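Local coordinates for mandelate racemase / muconate lactonizing enzyme (Burkholderia pseudomallei, PDB 2POD), which is of unproven function but belongs to the enolase superfamily, binds a metal ion in its barrel and probably acts as a lyase, at residues 287-292 and 315-320; 9-14 and 387-392; 151-156 and 176-181; 332-337 and 372-377. All blocks are in the same frame, centred on the assembly; numbering follows the deposited sequence.

Contact 1: 287-292 and 315-320; sequences NAAGIV and WHLPVA
V292 and V319 pair in the parallel strands of a beta-alpha-beta crossover, strand 289-294, helix 301-314 and strand 319-321, in the barrel of the enolase C-terminal domain. The two strands are clasped on either side of V319. V292 N donates to P318 O at 2.9 Å, nearly in line with that carbonyl. A320 N returns a bond to V292 O at 3.1 Å, tilted 29° from the carbonyl plane, and the same oxygen takes a CA-H contact from V319 CA at 3.2 Å. Both valines turn their side chains to the helix of the crossover, where V292 lies on I308 and A312, and V319 on A309 and A312. V292 puts CG1 anti to its backbone N (chi1 170°), which sets this methyl 3.9 Å from V319 CG2 and swings CG2 back to meet L317 CD1, V292 and L317 crossing at about a right angle. L317 fills the corner where the first strand bends at G290 and I291: its CD1 comes to 3.4 Å from A289 O, and its CD2 lies by G290 O. On the flank, I291 CG2 rests against P318 O and the methyl of A320. A289 O is also bonded by R259 of the second subunit, and the indole of W315 takes a cation-pi contact from R281 of the third subunit. At the outer end, where the backbones have diverged, a single water spans the gap, donating to N287 OD1 at 3.1 Å and accepting from W315 NE1 at 2.9 Å.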
# COMPACT_ATOMS: atom_id res chain seq x y z
N ASN B 287 -7.46 1.73 -10.78
CA ASN B 287 -7.03 0.65 -11.67
C ASN B 287 -8.10 -0.38 -12.01
O ASN B 287 -7.83 -1.57 -12.13
CB ASN B 287 -5.72 -0.01 -11.19
CG ASN B 287 -4.57 0.98 -11.10
OD1 ASN B 287 -4.10 1.50 -12.12
ND2 ASN B 287 -4.10 1.24 -9.88
N ALA B 288 -9.33 0.10 -12.19
CA ALA B 288 -10.50 -0.75 -12.30
C ALA B 288 -11.23 -0.58 -13.63
O ALA B 288 -11.91 -1.50 -14.08
CB ALA B 288 -11.44 -0.50 -11.13
N ALA B 289 -11.09 0.58 -14.25
CA ALA B 289 -11.76 0.83 -15.53
C ALA B 289 -10.98 0.24 -16.68
O ALA B 289 -9.74 0.26 -16.69
CB ALA B 289 -11.98 2.30 -15.74
N GLY B 290 -11.71 -0.30 -17.66
CA GLY B 290 -11.13 -0.72 -18.92
C GLY B 290 -11.43 0.26 -20.05
O GLY B 290 -10.60 0.49 -20.91
N ILE B 291 -12.64 0.82 -20.04
CA ILE B 291 -13.01 1.82 -21.04
C ILE B 291 -13.43 3.08 -20.32
O ILE B 291 -14.29 3.05 -19.44
CB ILE B 291 -14.14 1.32 -22.01
CG1 ILE B 291 -13.66 0.11 -22.82
CG2 ILE B 291 -14.53 2.42 -23.01
CD1 ILE B 291 -14.19 -1.20 -22.33
N VAL B 292 -12.81 4.19 -20.69
CA VAL B 292 -13.17 5.49 -20.14
C VAL B 292 -14.33 6.06 -20.94
O VAL B 292 -14.18 6.43 -22.10
CB VAL B 292 -11.96 6.44 -20.08
CG1 VAL B 292 -12.39 7.86 -19.74
CG2 VAL B 292 -10.97 5.93 -19.03
N TRP B 315 -2.97 5.72 -19.61
CA TRP B 315 -3.27 4.52 -18.83
C TRP B 315 -3.64 3.35 -19.75
O TRP B 315 -4.14 2.31 -19.28
CB TRP B 315 -4.39 4.80 -17.84
CG TRP B 315 -3.95 5.31 -16.48
CD1 TRP B 315 -3.91 4.61 -15.31
CD2 TRP B 315 -3.51 6.64 -16.17
NE1 TRP B 315 -3.47 5.42 -14.29
CE2 TRP B 315 -3.22 6.67 -14.79
CE3 TRP B 315 -3.33 7.81 -16.92
CZ2 TRP B 315 -2.76 7.82 -14.14
CZ3 TRP B 315 -2.88 8.95 -16.29
CH2 TRP B 315 -2.59 8.95 -14.91
N HIS B 316 -3.39 3.53 -21.05
CA HIS B 316 -3.61 2.52 -22.10
C HIS B 316 -5.09 2.18 -22.27
O HIS B 316 -5.44 1.05 -22.62
CB HIS B 316 -2.78 1.24 -21.89
CG HIS B 316 -1.32 1.48 -21.71
ND1 HIS B 316 -0.69 1.39 -20.49
CD2 HIS B 316 -0.35 1.80 -22.61
CE1 HIS B 316 0.59 1.65 -20.64
NE2 HIS B 316 0.82 1.90 -21.91
N LEU B 317 -5.94 3.17 -22.02
CA LEU B 317 -7.38 2.97 -22.06
C LEU B 317 -8.01 3.69 -23.24
O LEU B 317 -7.59 4.80 -23.58
CB LEU B 317 -8.04 3.36 -20.73
CG LEU B 317 -7.53 2.65 -19.47
CD1 LEU B 317 -8.42 2.99 -18.30
CD2 LEU B 317 -7.41 1.14 -19.65
N PRO B 318 -9.01 3.06 -23.88
CA PRO B 318 -9.81 3.75 -24.88
C PRO B 318 -10.93 4.59 -24.31
O PRO B 318 -11.55 4.20 -23.31
CB PRO B 318 -10.37 2.61 -25.74
CG PRO B 318 -10.36 1.40 -24.88
CD PRO B 318 -9.41 1.64 -23.73
N VAL B 319 -11.18 5.73 -24.95
CA VAL B 319 -12.40 6.51 -24.72
C VAL B 319 -13.54 6.11 -25.66
O VAL B 319 -13.33 5.88 -26.86
CB VAL B 319 -12.10 8.04 -24.75
CG1 VAL B 319 -13.38 8.88 -24.86
CG2 VAL B 319 -11.36 8.44 -23.50
N ALA B 320 -14.74 6.00 -25.10
CA ALA B 320 -15.97 5.89 -25.88
C ALA B 320 -16.94 7.01 -25.47
O ALA B 320 -17.56 6.93 -24.41
CB ALA B 320 -16.62 4.52 -25.67
O HOH W 1 -2.41 4.11 -11.87

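Contact 2: 9-14 and 387-392; sequences ETLRPE and DIRERL
R389 reaches back from the short helix 388-391 to lie across L11 and meet E9, two residues on one face of strand 5-13. Its CG leaves anti to the carbonyl carbon (chi1 -62°) and the chain then runs extended to NE, so a residue whose CB does not itself aim at the strand still delivers its guanidinium there. NH1 forms a salt bridge with E9 OE1 at 2.8 Å. The carboxylate oxygen comes in at the guanidinium edge, near its plane, and the two flat groups are only 13° apart although the side chains cross at about a right angle. E9 OE2 is hydrogen-bonded to H25 NE2, so each carboxylate oxygen has a partner. L11 CD2 lies 3.7 Å from R389 NH1, approaching the guanidinium obliquely, while CD1 faces I388 CG2 at 4.4 Å. Further along, P13 CB touches L392 CD2 at 3.8 Å. At the start of the helix, R391 NH2 forms a salt bridge back to D387 OD2, on the residue just before it, at 2.8 Å. E9, L11 and P13 thus make a row facing the helix, while T10 and R12 look the other way and pair with E44 of helix 40-55. Strand 5-13 runs between 19-26 and 394-400 in the antiparallel sheet of the N-terminal domain, and helix 388-391 leads straight into 394-400, where R389 touches V396 and L11 touches I394.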
# COMPACT_ATOMS: atom_id res chain seq x y z
N GLU B 9 -28.50 32.76 -25.56
CA GLU B 9 -29.90 32.35 -25.69
C GLU B 9 -30.05 30.90 -25.29
O GLU B 9 -29.32 30.05 -25.78
CB GLU B 9 -30.35 32.48 -27.15
CG GLU B 9 -30.86 33.84 -27.55
CD GLU B 9 -31.65 33.79 -28.85
OE1 GLU B 9 -32.89 33.94 -28.80
OE2 GLU B 9 -31.03 33.61 -29.92
N THR B 10 -31.02 30.60 -24.42
CA THR B 10 -31.40 29.20 -24.18
C THR B 10 -32.73 28.84 -24.83
O THR B 10 -33.66 29.65 -24.86
CB THR B 10 -31.44 28.85 -22.68
OG1 THR B 10 -32.35 29.73 -22.01
CG2 THR B 10 -30.05 28.97 -22.06
N LEU B 11 -32.80 27.62 -25.35
CA LEU B 11 -33.98 27.15 -26.05
C LEU B 11 -34.44 25.85 -25.40
O LEU B 11 -33.69 24.87 -25.38
CB LEU B 11 -33.67 26.89 -27.53
CG LEU B 11 -33.00 27.85 -28.53
CD1 LEU B 11 -33.50 27.48 -29.91
CD2 LEU B 11 -33.25 29.33 -28.28
N ARG B 12 -35.66 25.84 -24.88
CA ARG B 12 -36.25 24.64 -24.30
C ARG B 12 -37.49 24.16 -25.07
O ARG B 12 -38.58 24.70 -24.88
CB ARG B 12 -36.63 24.88 -22.84
CG ARG B 12 -35.46 24.94 -21.87
CD ARG B 12 -35.92 24.76 -20.42
NE ARG B 12 -36.66 25.91 -19.93
CZ ARG B 12 -37.99 25.96 -19.78
NH1 ARG B 12 -38.56 27.06 -19.33
NH2 ARG B 12 -38.73 24.91 -20.08
N PRO B 13 -37.32 23.14 -25.92
CA PRO B 13 -38.49 22.63 -26.65
C PRO B 13 -39.33 21.70 -25.78
O PRO B 13 -38.80 20.74 -25.22
CB PRO B 13 -37.88 21.87 -27.83
CG PRO B 13 -36.46 21.56 -27.42
CD PRO B 13 -36.08 22.40 -26.25
N GLU B 14 -40.63 21.98 -25.65
CA GLU B 14 -41.47 21.16 -24.77
C GLU B 14 -41.82 19.76 -25.28
O GLU B 14 -42.27 18.91 -24.51
CB GLU B 14 -42.71 21.90 -24.24
CG GLU B 14 -43.36 22.86 -25.20
CD GLU B 14 -44.65 23.43 -24.63
OE1 GLU B 14 -44.59 24.23 -23.67
OE2 GLU B 14 -45.73 23.06 -25.15
N ASP B 387 -36.03 27.95 -39.07
CA ASP B 387 -37.43 28.11 -38.69
C ASP B 387 -37.85 27.25 -37.48
O ASP B 387 -39.00 26.81 -37.38
CB ASP B 387 -38.34 27.83 -39.91
CG ASP B 387 -38.20 26.41 -40.45
OD1 ASP B 387 -39.13 25.96 -41.16
OD2 ASP B 387 -37.18 25.74 -40.19
N ILE B 388 -36.90 27.04 -36.56
CA ILE B 388 -37.06 26.05 -35.47
C ILE B 388 -38.16 26.41 -34.47
O ILE B 388 -38.85 25.53 -33.96
CB ILE B 388 -35.68 25.72 -34.77
CG1 ILE B 388 -35.74 24.40 -34.00
CG2 ILE B 388 -35.17 26.88 -33.91
CD1 ILE B 388 -35.90 23.18 -34.87
N ARG B 389 -38.34 27.71 -34.24
CA ARG B 389 -39.35 28.23 -33.31
C ARG B 389 -40.78 28.04 -33.82
O ARG B 389 -41.74 28.22 -33.07
CB ARG B 389 -39.08 29.70 -33.00
CG ARG B 389 -37.75 29.97 -32.30
CD ARG B 389 -37.50 31.47 -32.16
NE ARG B 389 -36.51 31.79 -31.13
CZ ARG B 389 -35.19 31.84 -31.33
NH1 ARG B 389 -34.38 32.15 -30.33
NH2 ARG B 389 -34.67 31.59 -32.53
N GLU B 390 -40.92 27.67 -35.10
CA GLU B 390 -42.22 27.50 -35.75
C GLU B 390 -42.67 26.04 -35.77
O GLU B 390 -43.83 25.75 -35.47
CB GLU B 390 -42.19 28.06 -37.18
CG GLU B 390 -42.43 29.57 -37.27
CD GLU B 390 -41.29 30.40 -36.69
OE1 GLU B 390 -40.19 30.41 -37.28
OE2 GLU B 390 -41.51 31.04 -35.64
N ARG B 391 -41.75 25.13 -36.10
CA ARG B 391 -42.02 23.69 -36.07
C ARG B 391 -42.22 23.17 -34.64
O ARG B 391 -43.01 22.26 -34.40
CB ARG B 391 -40.89 22.90 -36.74
CG ARG B 391 -40.30 23.55 -37.97
CD ARG B 391 -38.82 23.25 -38.09
NE ARG B 391 -38.56 22.03 -38.85
CZ ARG B 391 -38.21 22.00 -40.13
NH1 ARG B 391 -38.01 20.83 -40.73
NH2 ARG B 391 -38.05 23.12 -40.82
N LEU B 392 -41.49 23.77 -33.70
CA LEU B 392 -41.45 23.31 -32.32
C LEU B 392 -41.90 24.43 -31.39
O LEU B 392 -41.60 25.60 -31.62
CB LEU B 392 -40.03 22.89 -31.95
CG LEU B 392 -39.60 21.42 -32.03
CD1 LEU B 392 -39.76 20.79 -33.42
CD2 LEU B 392 -38.17 21.28 -31.54

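Contact 3: 151-156 and 176-181; sequences DDLNAF and KIWPFD
F156 is the bump of this contact, a ring pushed from helix 152-158 into the hollow formed by I177, W178 and P179 at the end of barrel strand 174-177. Its CG stands between the backbone N and the carbonyl carbon (chi1 89°), a crowded position, and this swings the ring out over I177. I177 CB sits over the ring centre, 3.9 Å from the centroid and 13° off the normal, and CG2 fills the angle by the root of the ring, 3.7 Å from F156 CG. The opposite face carries L153 O, offset toward the rim, so the ring is sandwiched between its own helix and the strand. Its far edge then drives at the indole: a T-shaped pair with ring planes at 70°, and F156 CZ 3.8 Å from W178 CD2. F156 CZ also comes within 3.4 Å of W178 N, while F156 CE2 looks toward the P179 ring. L153, one turn earlier, extends CD1 obliquely to the NE1 side of the indole, 3.6 Å from W178 NE1 and close to CZ2, next to where F156 meets the same ring system. The side chains that meet are apolar or aromatic, and the contact relies on ring edge, ring face and CH-pi packing rather than on hydrogen bonds between the two segments. On the same strand K176 points the other way and bonds E246, a sodium ligand, so the chain separates a greasy side from a charged one, with W178 also touching E220, a second sodium ligand.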
# COMPACT_ATOMS: atom_id res chain seq x y z
N ASP B 151 -38.03 -0.16 -33.12
CA ASP B 151 -38.66 -0.41 -31.83
C ASP B 151 -37.68 -1.13 -30.89
O ASP B 151 -37.96 -2.22 -30.40
CB ASP B 151 -39.93 -1.25 -32.05
CG ASP B 151 -40.87 -1.25 -30.86
OD1 ASP B 151 -40.97 -0.21 -30.16
OD2 ASP B 151 -41.50 -2.30 -30.62
N ASP B 152 -36.53 -0.51 -30.65
CA ASP B 152 -35.30 -1.24 -30.32
C ASP B 152 -35.19 -1.66 -28.85
O ASP B 152 -34.53 -2.65 -28.54
CB ASP B 152 -34.06 -0.45 -30.76
CG ASP B 152 -33.84 -0.49 -32.26
OD1 ASP B 152 -34.50 -1.28 -32.97
OD2 ASP B 152 -32.99 0.29 -32.75
N LEU B 153 -35.84 -0.90 -27.96
CA LEU B 153 -36.01 -1.31 -26.56
C LEU B 153 -36.86 -2.56 -26.43
O LEU B 153 -36.46 -3.52 -25.77
CB LEU B 153 -36.59 -0.16 -25.73
CG LEU B 153 -36.97 -0.49 -24.28
CD1 LEU B 153 -35.77 -0.41 -23.34
CD2 LEU B 153 -38.10 0.41 -23.79
N ASN B 154 -38.04 -2.55 -27.05
CA ASN B 154 -38.93 -3.70 -27.04
C ASN B 154 -38.36 -4.88 -27.80
O ASN B 154 -38.57 -6.03 -27.41
CB ASN B 154 -40.32 -3.34 -27.59
CG ASN B 154 -41.21 -2.70 -26.53
OD1 ASN B 154 -41.54 -3.32 -25.52
ND2 ASN B 154 -41.61 -1.45 -26.77
N ALA B 155 -37.63 -4.59 -28.87
CA ALA B 155 -36.89 -5.60 -29.62
C ALA B 155 -35.89 -6.39 -28.76
O ALA B 155 -35.94 -7.62 -28.77
CB ALA B 155 -36.21 -4.99 -30.84
N PHE B 156 -35.03 -5.71 -27.99
CA PHE B 156 -34.10 -6.44 -27.11
C PHE B 156 -34.72 -7.20 -25.94
O PHE B 156 -34.19 -8.22 -25.50
CB PHE B 156 -32.82 -5.65 -26.74
CG PHE B 156 -32.92 -4.78 -25.50
CD1 PHE B 156 -32.89 -3.40 -25.61
CD2 PHE B 156 -32.95 -5.34 -24.22
CE1 PHE B 156 -32.95 -2.58 -24.49
CE2 PHE B 156 -33.02 -4.53 -23.08
CZ PHE B 156 -33.01 -3.14 -23.22
N LYS B 176 -25.63 -2.00 -27.51
CA LYS B 176 -25.79 -1.88 -26.07
C LYS B 176 -27.22 -2.15 -25.61
O LYS B 176 -28.17 -1.54 -26.11
CB LYS B 176 -25.35 -0.50 -25.59
CG LYS B 176 -25.19 -0.40 -24.08
CD LYS B 176 -24.28 0.74 -23.71
CE LYS B 176 -25.05 2.04 -23.65
NZ LYS B 176 -24.13 3.20 -23.47
N ILE B 177 -27.36 -3.06 -24.65
CA ILE B 177 -28.66 -3.37 -24.07
C ILE B 177 -28.65 -3.22 -22.54
O ILE B 177 -27.58 -3.13 -21.93
CB ILE B 177 -29.13 -4.79 -24.48
CG1 ILE B 177 -28.15 -5.85 -23.98
CG2 ILE B 177 -29.28 -4.86 -26.01
CD1 ILE B 177 -28.69 -7.25 -24.03
N TRP B 178 -29.83 -3.18 -21.92
CA TRP B 178 -29.93 -3.06 -20.47
C TRP B 178 -31.00 -3.90 -19.76
O TRP B 178 -31.82 -3.35 -19.02
CB TRP B 178 -30.01 -1.59 -20.04
CG TRP B 178 -31.06 -0.79 -20.74
CD1 TRP B 178 -32.33 -0.53 -20.30
CD2 TRP B 178 -30.94 -0.13 -22.01
NE1 TRP B 178 -33.00 0.24 -21.21
CE2 TRP B 178 -32.18 0.50 -22.27
CE3 TRP B 178 -29.91 -0.01 -22.95
CZ2 TRP B 178 -32.40 1.25 -23.43
CZ3 TRP B 178 -30.14 0.72 -24.10
CH2 TRP B 178 -31.37 1.35 -24.32
N PRO B 179 -30.98 -5.25 -19.93
CA PRO B 179 -32.09 -6.08 -19.46
C PRO B 179 -32.18 -6.35 -17.94
O PRO B 179 -33.15 -6.97 -17.49
CB PRO B 179 -31.87 -7.40 -20.20
CG PRO B 179 -30.41 -7.47 -20.42
CD PRO B 179 -29.93 -6.06 -20.58
N PHE B 180 -31.20 -5.89 -17.16
CA PHE B 180 -31.19 -6.11 -15.70
C PHE B 180 -31.90 -4.99 -14.95
O PHE B 180 -32.22 -5.13 -13.77
CB PHE B 180 -29.76 -6.29 -15.17
CG PHE B 180 -29.01 -7.43 -15.80
CD1 PHE B 180 -28.21 -7.22 -16.91
CD2 PHE B 180 -29.11 -8.71 -15.28
CE1 PHE B 180 -27.52 -8.26 -17.50
CE2 PHE B 180 -28.44 -9.77 -15.86
CZ PHE B 180 -27.63 -9.55 -16.97
N ASP B 181 -32.17 -3.90 -15.66
CA ASP B 181 -32.89 -2.73 -15.13
C ASP B 181 -34.19 -2.92 -14.32
O ASP B 181 -34.32 -2.30 -13.26
CB ASP B 181 -33.09 -1.68 -16.23
CG ASP B 181 -31.81 -0.98 -16.62
OD1 ASP B 181 -30.72 -1.60 -16.54
OD2 ASP B 181 -31.88 0.21 -16.99

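Contact 4: 332-337 and 372-377; sequences ASTHLS and ITVPDG
T334, from helix 327-339, packs against I372 and V374 of the segment that begins on strand 371-373. Its CB lies 4.2 Å from V374 CG1. From there the side chain forks: OG1 stands beside the backbone N (chi1 -60°), which sets CG2 anti to that N and pushes it at the strand, 3.6 Å from T373 C and 3.8 Å from V374 CG1. OG1 takes the other branch, 3.9 Å from I372 CD1, a purely van der Waals neighbour, since its hydrogen bond goes back up the helix to L330 O. The same V374 methyl serves the next residue too. CG1 sits squarely over the centre of the H335 imidazole, 3.5 Å from the centroid and 7° off the ring normal, a CH-pi contact in which the two side chains cross at about a right angle. V374 thus wedges between a threonine methyl and a histidine face, with L338 of the same helix also against it. Behind the contact the helix is tightened by S337, whose N and OG both bond to S333 O. The imidazole is fixed in rotation by bonds at both nitrogens: Y106 N to ND1, and NE2 to L380 O. A backbone amide on one nitrogen and a carbonyl on the other are consistent with a neutral ring protonated at NE2, one face given to a methyl and its polar atoms satisfied by backbone.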
# COMPACT_ATOMS: atom_id res chain seq x y z
N ALA B 332 -20.74 16.75 -31.86
CA ALA B 332 -19.56 17.16 -31.10
C ALA B 332 -18.73 15.97 -30.58
O ALA B 332 -17.50 16.03 -30.58
CB ALA B 332 -19.97 18.07 -29.94
N SER B 333 -19.41 14.90 -30.17
CA SER B 333 -18.74 13.68 -29.74
C SER B 333 -18.02 13.02 -30.89
O SER B 333 -16.94 12.44 -30.71
CB SER B 333 -19.73 12.67 -29.14
OG SER B 333 -20.56 13.26 -28.16
N THR B 334 -18.62 13.09 -32.08
CA THR B 334 -18.06 12.47 -33.28
C THR B 334 -16.80 13.21 -33.72
O THR B 334 -15.81 12.58 -34.10
CB THR B 334 -19.10 12.38 -34.42
OG1 THR B 334 -20.21 11.58 -33.99
CG2 THR B 334 -18.50 11.73 -35.66
N HIS B 335 -16.83 14.54 -33.62
CA HIS B 335 -15.63 15.36 -33.67
C HIS B 335 -14.53 14.87 -32.71
O HIS B 335 -13.38 14.70 -33.14
CB HIS B 335 -15.97 16.83 -33.41
CG HIS B 335 -16.53 17.55 -34.60
ND1 HIS B 335 -15.74 18.06 -35.61
CD2 HIS B 335 -17.81 17.86 -34.94
CE1 HIS B 335 -16.50 18.64 -36.52
NE2 HIS B 335 -17.76 18.53 -36.14
N LEU B 336 -14.88 14.62 -31.45
CA LEU B 336 -13.92 14.08 -30.46
C LEU B 336 -13.42 12.69 -30.84
O LEU B 336 -12.23 12.39 -30.75
CB LEU B 336 -14.52 14.09 -29.03
CG LEU B 336 -13.75 13.37 -27.91
CD1 LEU B 336 -12.48 14.12 -27.54
CD2 LEU B 336 -14.61 13.12 -26.67
N SER B 337 -14.34 11.84 -31.29
CA SER B 337 -14.03 10.48 -31.68
C SER B 337 -13.16 10.39 -32.93
O SER B 337 -12.49 9.37 -33.15
CB SER B 337 -15.32 9.71 -31.92
OG SER B 337 -15.99 9.50 -30.70
N ILE B 372 -19.45 5.98 -38.49
CA ILE B 372 -20.05 7.31 -38.36
C ILE B 372 -18.97 8.39 -38.57
O ILE B 372 -17.80 8.18 -38.24
CB ILE B 372 -20.83 7.47 -37.00
CG1 ILE B 372 -21.63 8.78 -36.93
CG2 ILE B 372 -19.91 7.31 -35.78
CD1 ILE B 372 -22.51 8.92 -35.70
N THR B 373 -19.37 9.52 -39.16
CA THR B 373 -18.46 10.65 -39.41
C THR B 373 -19.19 11.97 -39.21
O THR B 373 -20.39 11.98 -38.99
CB THR B 373 -17.82 10.56 -40.81
OG1 THR B 373 -16.81 11.58 -40.94
CG2 THR B 373 -18.86 10.72 -41.92
N VAL B 374 -18.48 13.09 -39.28
CA VAL B 374 -19.08 14.42 -39.05
C VAL B 374 -19.80 14.95 -40.30
O VAL B 374 -19.47 14.55 -41.42
CB VAL B 374 -18.02 15.46 -38.55
CG1 VAL B 374 -17.54 15.11 -37.16
CG2 VAL B 374 -16.86 15.58 -39.52
N PRO B 375 -20.78 15.86 -40.11
CA PRO B 375 -21.14 16.78 -41.21
C PRO B 375 -19.99 17.72 -41.58
O PRO B 375 -19.25 18.16 -40.69
CB PRO B 375 -22.30 17.59 -40.62
CG PRO B 375 -22.14 17.47 -39.14
CD PRO B 375 -21.61 16.09 -38.92
N ASP B 376 -19.86 18.01 -42.87
CA ASP B 376 -18.84 18.93 -43.38
C ASP B 376 -19.03 20.36 -42.88
O ASP B 376 -20.15 20.83 -42.70
CB ASP B 376 -18.83 18.92 -44.92
CG ASP B 376 -17.76 18.00 -45.49
OD1 ASP B 376 -16.75 18.52 -46.01
OD2 ASP B 376 -17.94 16.76 -45.43
N GLY B 377 -17.92 21.05 -42.67
CA GLY B 377 -17.92 22.48 -42.49
C GLY B 377 -17.35 22.91 -41.16
O GLY B 377 -17.11 22.07 -40.29

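Contacts 1, 3 and 4 all reach the strands of the C-terminal barrel, whereas contact 2 ties the chain's end to the N-terminal sheet and encloses the other three along the sequence. Contacts 1 and 4 are successive in the chain, strand 319-321 preceding helix 327-339, and their nearest atoms are about 5 Å apart. Contacts 1 and 3, with centres 25 Å apart, lie on separate parts of the barrel around the sodium ion held by E220, E246 and E272: the side chain of W178 is about 7 Å from it and that of A320 about 10 Å. Contact 2 lies 38 Å, centre to centre, from contact 1, on the opposite side of the chain's centre.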